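Local coordinates for protein hydrazine synthase alpha subunit (Candidatus Kuenenia stuttgartiensis, PDB 5C2V) that forms, with the beta and gamma subunits, hydrazine synthase, and itself catalyses the condensation of hydroxylamine with ammonia that yields hydrazine, at residues A267-I272 against W545-P550; Y185-L190 against I239-V244; F416-V421 against H426-W431; Q199-H204 against P394-T399. All blocks are in the same frame, centred on the assembly; numbering follows the deposited sequence.

Contact 1 of 4, residues A267-I272 against W545-P550; sequences AYPRPI and WAYLRP. With HEC (heme c), chain B.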
# COMPACT_ATOMS: atom_id res chain seq x y z
N ALA D 267 20.41 21.61 14.27
CA ALA D 267 19.55 22.79 14.24
C ALA D 267 18.41 22.67 13.23
O ALA D 267 17.31 23.18 13.46
CB ALA D 267 20.37 24.03 13.94
N TYR D 268 18.66 21.99 12.11
CA TYR D 268 17.70 21.98 11.01
C TYR D 268 17.60 20.62 10.30
O TYR D 268 18.04 20.49 9.16
CB TYR D 268 18.08 23.07 10.01
CG TYR D 268 17.01 23.43 9.00
CD1 TYR D 268 15.89 24.16 9.37
CD2 TYR D 268 17.14 23.06 7.66
CE1 TYR D 268 14.91 24.50 8.44
CE2 TYR D 268 16.17 23.39 6.73
CZ TYR D 268 15.06 24.11 7.13
OH TYR D 268 14.10 24.44 6.20
N PRO D 269 17.02 19.61 10.97
CA PRO D 269 16.80 18.33 10.29
C PRO D 269 15.71 18.41 9.22
O PRO D 269 14.64 18.98 9.47
CB PRO D 269 16.37 17.40 11.43
CG PRO D 269 15.82 18.30 12.48
CD PRO D 269 16.63 19.56 12.39
N ARG D 270 15.97 17.85 8.05
CA ARG D 270 15.00 17.82 6.97
C ARG D 270 15.12 16.53 6.16
O ARG D 270 16.22 15.99 6.02
CB ARG D 270 15.17 19.04 6.06
CG ARG D 270 16.51 19.10 5.35
CD ARG D 270 16.70 20.40 4.58
NE ARG D 270 17.90 20.37 3.75
CZ ARG D 270 17.91 20.02 2.47
NH1 ARG D 270 16.78 19.67 1.86
NH2 ARG D 270 19.04 20.02 1.79
N PRO D 271 14.00 16.03 5.63
CA PRO D 271 14.00 14.77 4.87
C PRO D 271 14.62 14.92 3.48
O PRO D 271 14.55 16.00 2.89
CB PRO D 271 12.52 14.43 4.75
CG PRO D 271 11.85 15.76 4.78
CD PRO D 271 12.64 16.59 5.75
N ILE D 272 15.23 13.85 2.98
CA ILE D 272 15.76 13.84 1.63
C ILE D 272 14.96 12.88 0.76
O ILE D 272 14.34 13.29 -0.21
CB ILE D 272 17.26 13.46 1.60
CG1 ILE D 272 18.09 14.54 2.29
CG2 ILE D 272 17.74 13.27 0.17
CD1 ILE D 272 18.01 15.90 1.62
N TRP D 545 9.26 12.81 14.73
CA TRP D 545 9.83 13.36 15.95
C TRP D 545 10.69 14.58 15.67
O TRP D 545 11.72 14.50 15.01
CB TRP D 545 10.62 12.28 16.69
CG TRP D 545 9.75 11.16 17.15
CD1 TRP D 545 9.72 9.88 16.67
CD2 TRP D 545 8.73 11.23 18.16
NE1 TRP D 545 8.77 9.15 17.34
CE2 TRP D 545 8.15 9.95 18.26
CE3 TRP D 545 8.27 12.25 19.00
CZ2 TRP D 545 7.12 9.67 19.15
CZ3 TRP D 545 7.25 11.96 19.89
CH2 TRP D 545 6.69 10.68 19.96
N ALA D 546 10.23 15.72 16.18
CA ALA D 546 10.91 16.99 16.00
C ALA D 546 11.62 17.38 17.29
O ALA D 546 11.19 17.01 18.38
CB ALA D 546 9.92 18.07 15.58
N TYR D 547 12.72 18.11 17.15
CA TYR D 547 13.49 18.53 18.31
C TYR D 547 14.13 19.90 18.08
O TYR D 547 14.60 20.20 16.99
CB TYR D 547 14.57 17.50 18.64
CG TYR D 547 15.37 17.05 17.44
CD1 TYR D 547 14.94 15.98 16.66
CD2 TYR D 547 16.55 17.69 17.09
CE1 TYR D 547 15.67 15.57 15.56
CE2 TYR D 547 17.28 17.28 16.00
CZ TYR D 547 16.84 16.23 15.23
OH TYR D 547 17.57 15.82 14.14
N LEU D 548 14.13 20.72 19.13
CA LEU D 548 14.75 22.03 19.07
C LEU D 548 15.99 22.08 19.95
O LEU D 548 15.97 21.59 21.07
CB LEU D 548 13.76 23.12 19.50
CG LEU D 548 12.51 23.34 18.64
CD1 LEU D 548 11.55 24.29 19.34
CD2 LEU D 548 12.89 23.87 17.26
N ARG D 549 17.07 22.65 19.42
CA ARG D 549 18.23 22.94 20.25
C ARG D 549 17.90 24.15 21.11
O ARG D 549 17.00 24.91 20.78
CB ARG D 549 19.47 23.18 19.39
CG ARG D 549 19.91 21.98 18.54
CD ARG D 549 19.83 20.67 19.31
NE ARG D 549 20.55 20.70 20.58
CZ ARG D 549 21.84 20.40 20.72
NH1 ARG D 549 22.56 20.04 19.67
NH2 ARG D 549 22.40 20.46 21.92
N PRO D 550 18.62 24.32 22.24
CA PRO D 550 18.39 25.47 23.12
C PRO D 550 18.43 26.81 22.39
O PRO D 550 19.31 27.02 21.55
CB PRO D 550 19.53 25.37 24.13
CG PRO D 550 19.81 23.91 24.21
CD PRO D 550 19.60 23.38 22.82
FE HEC B . 5.61 18.45 9.58
CHA HEC B . 6.23 15.21 8.56
CHB HEC B . 8.97 18.93 10.05
CHC HEC B . 4.98 21.54 10.98
CHD HEC B . 2.23 17.91 9.33
NA HEC B . 7.28 17.29 9.35
C1A HEC B . 7.32 15.97 8.92
C2A HEC B . 8.69 15.54 8.92
C3A HEC B . 9.45 16.56 9.33
C4A HEC B . 8.58 17.68 9.61
CMA HEC B . 10.99 16.55 9.48
CAA HEC B . 9.18 14.13 8.51
CBA HEC B . 9.69 14.15 7.07
CGA HEC B . 8.56 14.38 6.11
O1A HEC B . 8.70 15.26 5.22
O2A HEC B . 7.52 13.68 6.22
NB HEC B . 6.76 19.92 10.50
C1B HEC B . 8.13 19.99 10.32
C2B HEC B . 8.52 21.38 10.44
C3B HEC B . 7.43 22.10 10.70
C4B HEC B . 6.30 21.20 10.74
CMB HEC B . 9.96 21.93 10.31
CAB HEC B . 7.41 23.63 10.91
CBB HEC B . 7.01 23.96 12.37
NC HEC B . 3.92 19.55 10.02
C1C HEC B . 3.89 20.76 10.69
C2C HEC B . 2.50 21.10 10.93
C3C HEC B . 1.75 20.05 10.58
C4C HEC B . 2.62 19.08 9.93
CMC HEC B . 2.01 22.30 11.77
CAC HEC B . 0.22 19.96 10.71
CBC HEC B . -0.14 18.85 11.73
ND HEC B . 4.42 16.81 9.04
C1D HEC B . 3.03 16.84 8.99
C2D HEC B . 2.54 15.56 8.52
C3D HEC B . 3.80 14.72 8.27
C4D HEC B . 4.91 15.57 8.63
CMD HEC B . 1.07 15.15 8.30
CAD HEC B . 3.88 13.27 7.77
CBD HEC B . 3.26 12.35 8.82
CGD HEC B . 3.30 10.93 8.33
O1D HEC B . 2.66 10.07 8.98
O2D HEC B . 3.96 10.66 7.29

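Contact 2 of 4, residues Y185-L190 against I239-V244; sequences YNLYRL and ILFSSV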
# COMPACT_ATOMS: atom_id res chain seq x y z
N TYR D 185 19.24 4.56 19.15
CA TYR D 185 20.38 5.37 18.71
C TYR D 185 20.04 6.82 18.40
O TYR D 185 18.90 7.15 18.06
CB TYR D 185 21.04 4.72 17.50
CG TYR D 185 21.90 3.54 17.87
CD1 TYR D 185 21.36 2.27 18.00
CD2 TYR D 185 23.26 3.70 18.13
CE1 TYR D 185 22.15 1.19 18.35
CE2 TYR D 185 24.05 2.63 18.49
CZ TYR D 185 23.49 1.37 18.60
OH TYR D 185 24.28 0.30 18.95
N ASN D 186 21.04 7.68 18.52
CA ASN D 186 20.94 9.07 18.11
C ASN D 186 22.31 9.58 17.66
O ASN D 186 23.30 8.85 17.72
CB ASN D 186 20.39 9.92 19.25
CG ASN D 186 18.87 9.97 19.26
OD1 ASN D 186 18.25 10.17 18.22
ND2 ASN D 186 18.28 9.79 20.43
N LEU D 187 22.36 10.83 17.22
CA LEU D 187 23.62 11.40 16.76
C LEU D 187 24.26 12.31 17.81
O LEU D 187 23.57 13.09 18.47
CB LEU D 187 23.42 12.17 15.45
CG LEU D 187 23.08 11.34 14.21
CD1 LEU D 187 23.07 12.21 12.97
CD2 LEU D 187 24.05 10.18 14.06
N TYR D 188 25.57 12.18 17.95
CA TYR D 188 26.34 12.99 18.88
C TYR D 188 27.46 13.73 18.16
O TYR D 188 28.13 13.17 17.28
CB TYR D 188 26.95 12.13 19.99
CG TYR D 188 25.97 11.63 21.03
CD1 TYR D 188 25.26 10.45 20.84
CD2 TYR D 188 25.79 12.33 22.22
CE1 TYR D 188 24.38 9.99 21.80
CE2 TYR D 188 24.91 11.87 23.18
CZ TYR D 188 24.21 10.70 22.97
OH TYR D 188 23.33 10.25 23.92
N ARG D 189 27.67 14.99 18.53
CA ARG D 189 28.85 15.73 18.10
C ARG D 189 29.87 15.70 19.23
O ARG D 189 29.52 15.78 20.41
CB ARG D 189 28.50 17.17 17.71
CG ARG D 189 28.01 18.06 18.83
CD ARG D 189 27.87 19.49 18.35
NE ARG D 189 27.28 20.36 19.37
CZ ARG D 189 27.07 21.67 19.20
NH1 ARG D 189 27.41 22.25 18.06
NH2 ARG D 189 26.52 22.38 20.17
N LEU D 190 31.14 15.58 18.86
CA LEU D 190 32.20 15.37 19.84
C LEU D 190 33.37 16.32 19.63
O LEU D 190 34.01 16.33 18.57
CB LEU D 190 32.69 13.91 19.78
CG LEU D 190 33.83 13.44 20.68
CD1 LEU D 190 33.61 12.00 21.09
CD2 LEU D 190 35.18 13.58 19.99
N ILE D 239 25.20 17.03 7.66
CA ILE D 239 25.31 15.62 8.02
C ILE D 239 24.20 14.78 7.39
O ILE D 239 23.02 14.98 7.68
CB ILE D 239 25.27 15.43 9.55
CG1 ILE D 239 26.30 16.33 10.23
CG2 ILE D 239 25.51 13.97 9.91
CD1 ILE D 239 27.73 16.06 9.81
N LEU D 240 24.59 13.84 6.53
CA LEU D 240 23.66 12.94 5.87
C LEU D 240 23.55 11.62 6.64
O LEU D 240 24.57 11.00 6.95
CB LEU D 240 24.11 12.67 4.44
CG LEU D 240 23.29 11.68 3.61
CD1 LEU D 240 22.05 12.34 3.03
CD2 LEU D 240 24.15 11.07 2.50
N PHE D 241 22.33 11.19 6.94
CA PHE D 241 22.15 9.96 7.71
C PHE D 241 20.79 9.30 7.51
O PHE D 241 19.93 9.81 6.77
CB PHE D 241 22.37 10.24 9.20
CG PHE D 241 21.38 11.22 9.79
CD1 PHE D 241 21.55 12.58 9.62
CD2 PHE D 241 20.30 10.77 10.52
CE1 PHE D 241 20.65 13.48 10.17
CE2 PHE D 241 19.40 11.66 11.07
CZ PHE D 241 19.58 13.02 10.90
N SER D 242 20.60 8.17 8.17
CA SER D 242 19.36 7.41 8.11
C SER D 242 18.55 7.61 9.38
O SER D 242 19.10 7.61 10.49
CB SER D 242 19.64 5.93 7.89
OG SER D 242 20.38 5.71 6.70
N SER D 243 17.24 7.77 9.22
CA SER D 243 16.36 8.01 10.35
C SER D 243 15.18 7.05 10.33
O SER D 243 14.53 6.87 9.30
CB SER D 243 15.86 9.45 10.35
OG SER D 243 15.08 9.72 11.50
N VAL D 244 14.89 6.43 11.47
CA VAL D 244 13.75 5.54 11.56
C VAL D 244 12.54 6.32 12.05
O VAL D 244 12.50 6.74 13.21
CB VAL D 244 14.02 4.36 12.51
CG1 VAL D 244 12.78 3.50 12.66
CG2 VAL D 244 15.20 3.54 12.02

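Contact 3 of 4, residues F416-V421 against H426-W431; sequences FDQVKV and HSWGTW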
# COMPACT_ATOMS: atom_id res chain seq x y z
N PHE D 416 25.27 31.44 26.56
CA PHE D 416 24.57 31.58 27.83
C PHE D 416 23.90 30.28 28.26
O PHE D 416 23.37 29.53 27.42
CB PHE D 416 23.54 32.71 27.75
CG PHE D 416 22.50 32.52 26.68
CD1 PHE D 416 22.73 32.96 25.38
CD2 PHE D 416 21.29 31.91 26.96
CE1 PHE D 416 21.78 32.79 24.40
CE2 PHE D 416 20.34 31.73 25.98
CZ PHE D 416 20.58 32.18 24.69
N ASP D 417 23.92 30.02 29.56
CA ASP D 417 23.26 28.85 30.13
C ASP D 417 21.88 29.23 30.64
O ASP D 417 21.74 30.04 31.55
CB ASP D 417 24.11 28.27 31.27
CG ASP D 417 23.56 26.95 31.79
OD1 ASP D 417 22.55 26.96 32.52
OD2 ASP D 417 24.15 25.89 31.47
N GLN D 418 20.85 28.64 30.04
CA GLN D 418 19.47 29.00 30.35
C GLN D 418 19.04 28.50 31.73
O GLN D 418 18.17 29.10 32.36
CB GLN D 418 18.52 28.46 29.28
CG GLN D 418 18.86 28.91 27.87
CD GLN D 418 17.85 28.41 26.85
OE1 GLN D 418 18.08 27.41 26.17
NE2 GLN D 418 16.73 29.12 26.73
N VAL D 419 19.65 27.42 32.19
CA VAL D 419 19.23 26.78 33.44
C VAL D 419 20.04 27.25 34.65
O VAL D 419 19.49 27.88 35.56
CB VAL D 419 19.34 25.25 33.33
CG1 VAL D 419 18.88 24.60 34.63
CG2 VAL D 419 18.52 24.75 32.16
N LYS D 420 21.33 26.93 34.66
CA LYS D 420 22.18 27.20 35.81
C LYS D 420 22.33 28.70 36.08
O LYS D 420 22.40 29.12 37.24
CB LYS D 420 23.56 26.57 35.61
CG LYS D 420 23.52 25.09 35.30
CD LYS D 420 24.93 24.51 35.17
CE LYS D 420 24.89 23.06 34.73
NZ LYS D 420 24.31 22.91 33.37
N VAL D 421 22.38 29.49 35.02
CA VAL D 421 22.58 30.93 35.15
C VAL D 421 21.26 31.70 35.20
O VAL D 421 20.93 32.32 36.21
CB VAL D 421 23.44 31.48 34.00
CG1 VAL D 421 23.62 32.98 34.15
CG2 VAL D 421 24.78 30.77 33.95
N HIS D 426 14.18 24.40 32.54
CA HIS D 426 14.67 23.58 31.44
C HIS D 426 15.04 24.48 30.26
O HIS D 426 14.52 25.58 30.13
CB HIS D 426 13.61 22.56 31.02
CG HIS D 426 14.16 21.40 30.25
ND1 HIS D 426 14.51 21.49 28.92
CD2 HIS D 426 14.39 20.12 30.61
CE1 HIS D 426 14.95 20.31 28.50
NE2 HIS D 426 14.89 19.46 29.51
N SER D 427 15.95 24.00 29.42
CA SER D 427 16.30 24.72 28.20
C SER D 427 15.08 24.80 27.29
O SER D 427 14.27 23.88 27.25
CB SER D 427 17.46 24.03 27.47
OG SER D 427 17.15 22.67 27.19
N TRP D 428 14.94 25.91 26.57
CA TRP D 428 13.77 26.10 25.72
C TRP D 428 14.08 26.75 24.38
O TRP D 428 15.17 27.31 24.18
CB TRP D 428 12.71 26.92 26.47
CG TRP D 428 13.17 28.26 26.94
CD1 TRP D 428 13.93 28.53 28.05
CD2 TRP D 428 12.87 29.53 26.34
NE1 TRP D 428 14.13 29.89 28.16
CE2 TRP D 428 13.49 30.52 27.12
CE3 TRP D 428 12.14 29.92 25.21
CZ2 TRP D 428 13.41 31.88 26.81
CZ3 TRP D 428 12.06 31.26 24.91
CH2 TRP D 428 12.69 32.23 25.70
N GLY D 429 13.12 26.69 23.47
CA GLY D 429 13.28 27.19 22.11
C GLY D 429 11.92 27.51 21.51
O GLY D 429 10.92 27.49 22.22
N THR D 430 11.88 27.82 20.22
CA THR D 430 10.62 28.23 19.59
C THR D 430 10.33 27.55 18.25
O THR D 430 11.23 27.01 17.60
CB THR D 430 10.59 29.76 19.36
OG1 THR D 430 11.73 30.15 18.58
CG2 THR D 430 10.59 30.51 20.68
N TRP D 431 9.07 27.58 17.84
CA TRP D 431 8.74 27.18 16.48
C TRP D 431 7.51 27.91 15.95
O TRP D 431 6.63 28.31 16.72
CB TRP D 431 8.55 25.66 16.37
CG TRP D 431 7.34 25.11 17.07
CD1 TRP D 431 7.29 24.57 18.32
CD2 TRP D 431 6.01 25.02 16.54
NE1 TRP D 431 6.01 24.16 18.61
CE2 TRP D 431 5.20 24.43 17.53
CE3 TRP D 431 5.43 25.39 15.32
CZ2 TRP D 431 3.84 24.20 17.34
CZ3 TRP D 431 4.07 25.16 15.14
CH2 TRP D 431 3.30 24.57 16.14

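Contact 4 of 4, residues Q199-H204 against P394-T399; sequences QRITGH and PRWINT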
# COMPACT_ATOMS: atom_id res chain seq x y z
N GLN D 199 34.78 26.16 22.15
CA GLN D 199 35.14 27.42 22.79
C GLN D 199 35.77 28.37 21.77
O GLN D 199 35.67 29.59 21.89
CB GLN D 199 36.09 27.19 23.96
CG GLN D 199 36.27 28.40 24.86
CD GLN D 199 37.13 28.11 26.07
OE1 GLN D 199 37.79 27.08 26.16
NE2 GLN D 199 37.12 29.03 27.03
N ARG D 200 36.43 27.80 20.77
CA ARG D 200 37.02 28.58 19.70
C ARG D 200 35.91 29.17 18.84
O ARG D 200 35.92 30.36 18.52
CB ARG D 200 37.98 27.74 18.86
CG ARG D 200 38.21 28.25 17.45
CD ARG D 200 39.47 27.66 16.83
NE ARG D 200 39.55 27.88 15.39
CZ ARG D 200 39.89 29.03 14.82
NH1 ARG D 200 40.18 30.09 15.57
NH2 ARG D 200 39.93 29.13 13.50
N ILE D 201 34.96 28.32 18.46
CA ILE D 201 33.85 28.76 17.62
C ILE D 201 32.83 29.63 18.36
O ILE D 201 32.55 30.75 17.95
CB ILE D 201 33.11 27.54 17.01
CG1 ILE D 201 34.09 26.66 16.24
CG2 ILE D 201 31.98 28.01 16.12
CD1 ILE D 201 33.46 25.43 15.62
N THR D 202 32.27 29.10 19.45
CA THR D 202 31.23 29.80 20.20
C THR D 202 31.75 30.82 21.22
O THR D 202 31.16 31.88 21.40
CB THR D 202 30.32 28.81 20.95
OG1 THR D 202 31.09 28.06 21.90
CG2 THR D 202 29.66 27.85 19.97
N GLY D 203 32.85 30.49 21.88
CA GLY D 203 33.34 31.30 22.99
C GLY D 203 33.10 30.66 24.34
O GLY D 203 33.32 31.29 25.38
N HIS D 204 32.65 29.41 24.33
CA HIS D 204 32.44 28.64 25.55
C HIS D 204 32.65 27.16 25.26
O HIS D 204 32.36 26.70 24.16
CB HIS D 204 31.04 28.89 26.11
CG HIS D 204 30.84 28.38 27.51
ND1 HIS D 204 30.81 27.03 27.82
CD2 HIS D 204 30.67 29.04 28.68
CE1 HIS D 204 30.62 26.89 29.12
NE2 HIS D 204 30.53 28.09 29.66
N PRO D 394 34.52 19.72 3.74
CA PRO D 394 33.25 20.42 3.53
C PRO D 394 33.15 21.68 4.38
O PRO D 394 33.87 21.82 5.37
CB PRO D 394 32.20 19.38 3.97
CG PRO D 394 32.93 18.07 4.01
CD PRO D 394 34.33 18.42 4.39
N ARG D 395 32.26 22.58 3.99
CA ARG D 395 32.05 23.83 4.72
C ARG D 395 31.54 23.56 6.13
O ARG D 395 30.78 22.62 6.35
CB ARG D 395 31.06 24.72 3.96
CG ARG D 395 31.38 24.84 2.48
CD ARG D 395 30.18 25.27 1.67
NE ARG D 395 30.47 25.23 0.24
CZ ARG D 395 29.98 26.09 -0.65
NH1 ARG D 395 29.17 27.06 -0.26
NH2 ARG D 395 30.30 25.97 -1.93
N TRP D 396 31.97 24.37 7.09
CA TRP D 396 31.46 24.24 8.45
C TRP D 396 30.48 25.36 8.75
O TRP D 396 30.79 26.54 8.60
CB TRP D 396 32.60 24.21 9.47
CG TRP D 396 33.37 25.48 9.62
CD1 TRP D 396 34.40 25.92 8.84
CD2 TRP D 396 33.19 26.48 10.64
NE1 TRP D 396 34.86 27.13 9.30
CE2 TRP D 396 34.13 27.50 10.40
CE3 TRP D 396 32.31 26.61 11.72
CZ2 TRP D 396 34.23 28.63 11.21
CZ3 TRP D 396 32.40 27.74 12.52
CH2 TRP D 396 33.36 28.73 12.26
N ILE D 397 29.28 24.97 9.17
CA ILE D 397 28.18 25.91 9.39
C ILE D 397 28.21 26.47 10.81
O ILE D 397 28.54 25.76 11.76
CB ILE D 397 26.82 25.24 9.12
CG1 ILE D 397 26.85 24.47 7.80
CG2 ILE D 397 25.70 26.27 9.11
CD1 ILE D 397 27.17 25.32 6.60
N ASN D 398 27.88 27.75 10.94
CA ASN D 398 27.85 28.41 12.24
C ASN D 398 26.80 27.83 13.18
O ASN D 398 25.63 27.70 12.81
CB ASN D 398 27.61 29.91 12.06
CG ASN D 398 28.74 30.61 11.33
OD1 ASN D 398 29.71 31.05 11.95
ND2 ASN D 398 28.62 30.71 10.02
N THR D 399 27.22 27.49 14.40
CA THR D 399 26.31 26.95 15.40
C THR D 399 25.92 28.01 16.43
O THR D 399 26.77 28.73 16.96
CB THR D 399 26.92 25.74 16.13
OG1 THR D 399 26.13 25.44 17.29
CG2 THR D 399 28.35 26.03 16.56

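Contact 1 of 4, residues A267-I272 against W545-P550
Pro269 and Tyr547 make a partly buried apolar contact between the loop that leads into strand 270-273, an edge strand of a four-stranded antiparallel sheet, and the loop between strands 538-541 and 553-556 in the middle domain. The two side chains come from opposite directions. The proline ring meets the phenol end obliquely, with Pro269 CG 3.6 Å from Tyr547 CZ and Pro269 CB 3.4 Å from Tyr547 OH. Tyr547 has CG between its own backbone N and carbonyl carbon (chi1 48°), and the length of the ring then carries the hydroxyl across to the proline. Tyrosine suits this place because its ring offers carbon to Pro269 while its OH is hydrogen-bonded to Asp262, on the strand beside 270-273. Proline supplies a compact, rigid apolar surface, and its carbonyl oxygen still accepts from Arg554 NH1. Farther along, Arg549 passes Ala267 loosely, its CG 4.3 Å from Ala267 N. Its guanidinium group turns away: Asp524 holds it from within the middle domain, while a salt bridge to Asp219 and a hydrogen bond to Asp265 O tie the loop to the N-terminal side. Pro271 CG lies 3.2 Å from the heme propionate oxygen O1A. The arrangement belongs to the seam between a four-stranded sheet, probably a propeller blade, and the middle domain, at the rim of the pocket of the pentacoordinated heme c.

Contact 2 of 4, residues Y185-L190 against I239-V244
Leu187 sets one methyl squarely on the ring of Phe241. Its CD1 lies 3.7 Å from the centroid of the Phe241 ring and only 12° off the ring normal, a CH-pi contact over the face in which the methyl group is nearly equidistant from all six ring carbons. The two side chains cross obliquely. In Leu187 the second torsion is fully extended (chi2 -173°), which holds CD1 out from the strand as the foremost atom of the side chain. A branched aliphatic residue fits here because a single methyl can cap a ring while the rest of the side chain stays near its own strand. The strands themselves belong to different antiparallel sheets that follow one another in the chain, strand 186-191 to one and strand 239-245 to the next. This is consistent with the packing between neighbouring blades of the six-bladed propeller in the N-terminal domain. Ile239, two residues before Phe241 and on the same side of its strand, adds a looser touch, its CG2 4.3 Å from Leu187 CD1. Phe241 also packs against Asn228, Cys260 and Asp262 of the strands flanking its own, and the backbone of Leu187 is held by N-H to Thr222 OG1 and by pairing with Ile221.

Contact 3 of 4, residues F416-V421 against H426-W431
With chi1 at -56° and the chain extended beyond CG, Gln418 reaches straight out to Trp428, whose own CG sits between its backbone N and carbonyl carbon, presenting a face of the indole. The contact spans a reversal of the chain that opens with what is probably an Asx motif at Asp417 and leads from strand 415-417, in a three-stranded antiparallel sheet, to strand 428-433 of a mixed sheet. Gln418 and Trp428 meet at about a right angle. The amide is tilted, its plane 45° from that of the ring, with only its NE2 end over the pyrrole side of the indole face, offset toward the rim; as Gln418 NE2 and Trp428 NE1 are both donors, they do not bond to each other. A long, flexible side chain ending in a flat amide suits such a span. Beside it, Val419 lays its CG2 methyl 3.8 Å from Ser427 N, against main chain at the more open margin. Asp417 OD1 points to the backbone N of Lys420, a bond modelled too short to be trusted in detail, and OD2 forms a salt bridge to Lys420 NZ. Ser427 OG is hydrogen-bonded to Ser523 OG, beyond the reversal. His426 folds back on its own chain: ND1 donates to Ser427 O at 2.9 Å, with an almost linear angle of 178°, onto a carbonyl lone pair and within the plane of the imidazole.

Contact 4 of 4, residues Q199-H204 against P394-T399
Ile201 of helix 196-201 presses its CG2 methyl against the six-membered ring of Trp396, 3.6 Å from CZ3, and this is the tight, buried part of the contact. The side chains slide past each other in opposite directions and the methyl meets the indole obliquely. In Ile201, CG2 is anti to the backbone N and CG1 beside it; with chi2 extended (179°), CD1 also comes within 4.0 Å of Trp396 CZ3, and a beta-branched residue can thus use two carbons on one ring. Packing slackens toward Thr399, whose CG2 is 4.1 Å from Thr202 CG2. Each threonine faces the other with its methyl while its hydroxyl serves main chain, Thr399 OG1 giving to Thr401 O and Thr202 OG1 to Ile198 O. Beyond Thr202 the chain is partly exposed, at Gly203 and His204, and glycine readily takes the positive phi of 106°. Trp396 also packs on Pro23 of the gamma subunit, and Arg200 makes a salt bridge with Glu28 of that subunit. Thr202 OG1 in turn accepts from His204 N at 3.2 Å, an ST turn that follows the helical turn, here lodged against a loop at the alpha-gamma interface.

Overall arrangement
Contacts 1 and 2 lie near the centre of the folded chain, each about 8 Å from it, with their own centres 11 Å apart, and both reach the sheet of strands 228-233, 239-245, 256-262 and 270-273. Contact 2 closes before contact 1 opens. Contact 3 falls within the long span between the two segments of contact 1 and touches it through Pro550 on Gln418 and Leu548 on the backbone of 429-430, their centres being 17 Å apart. Contact 4 alternates along the chain with contacts 1 and 2; helix 196-201 directly follows strand 186-191, and Arg189 packs on Thr399. Together they run from the gamma-subunit interface through adjoining sheets, probably propeller blades, to the heme-bearing middle domain.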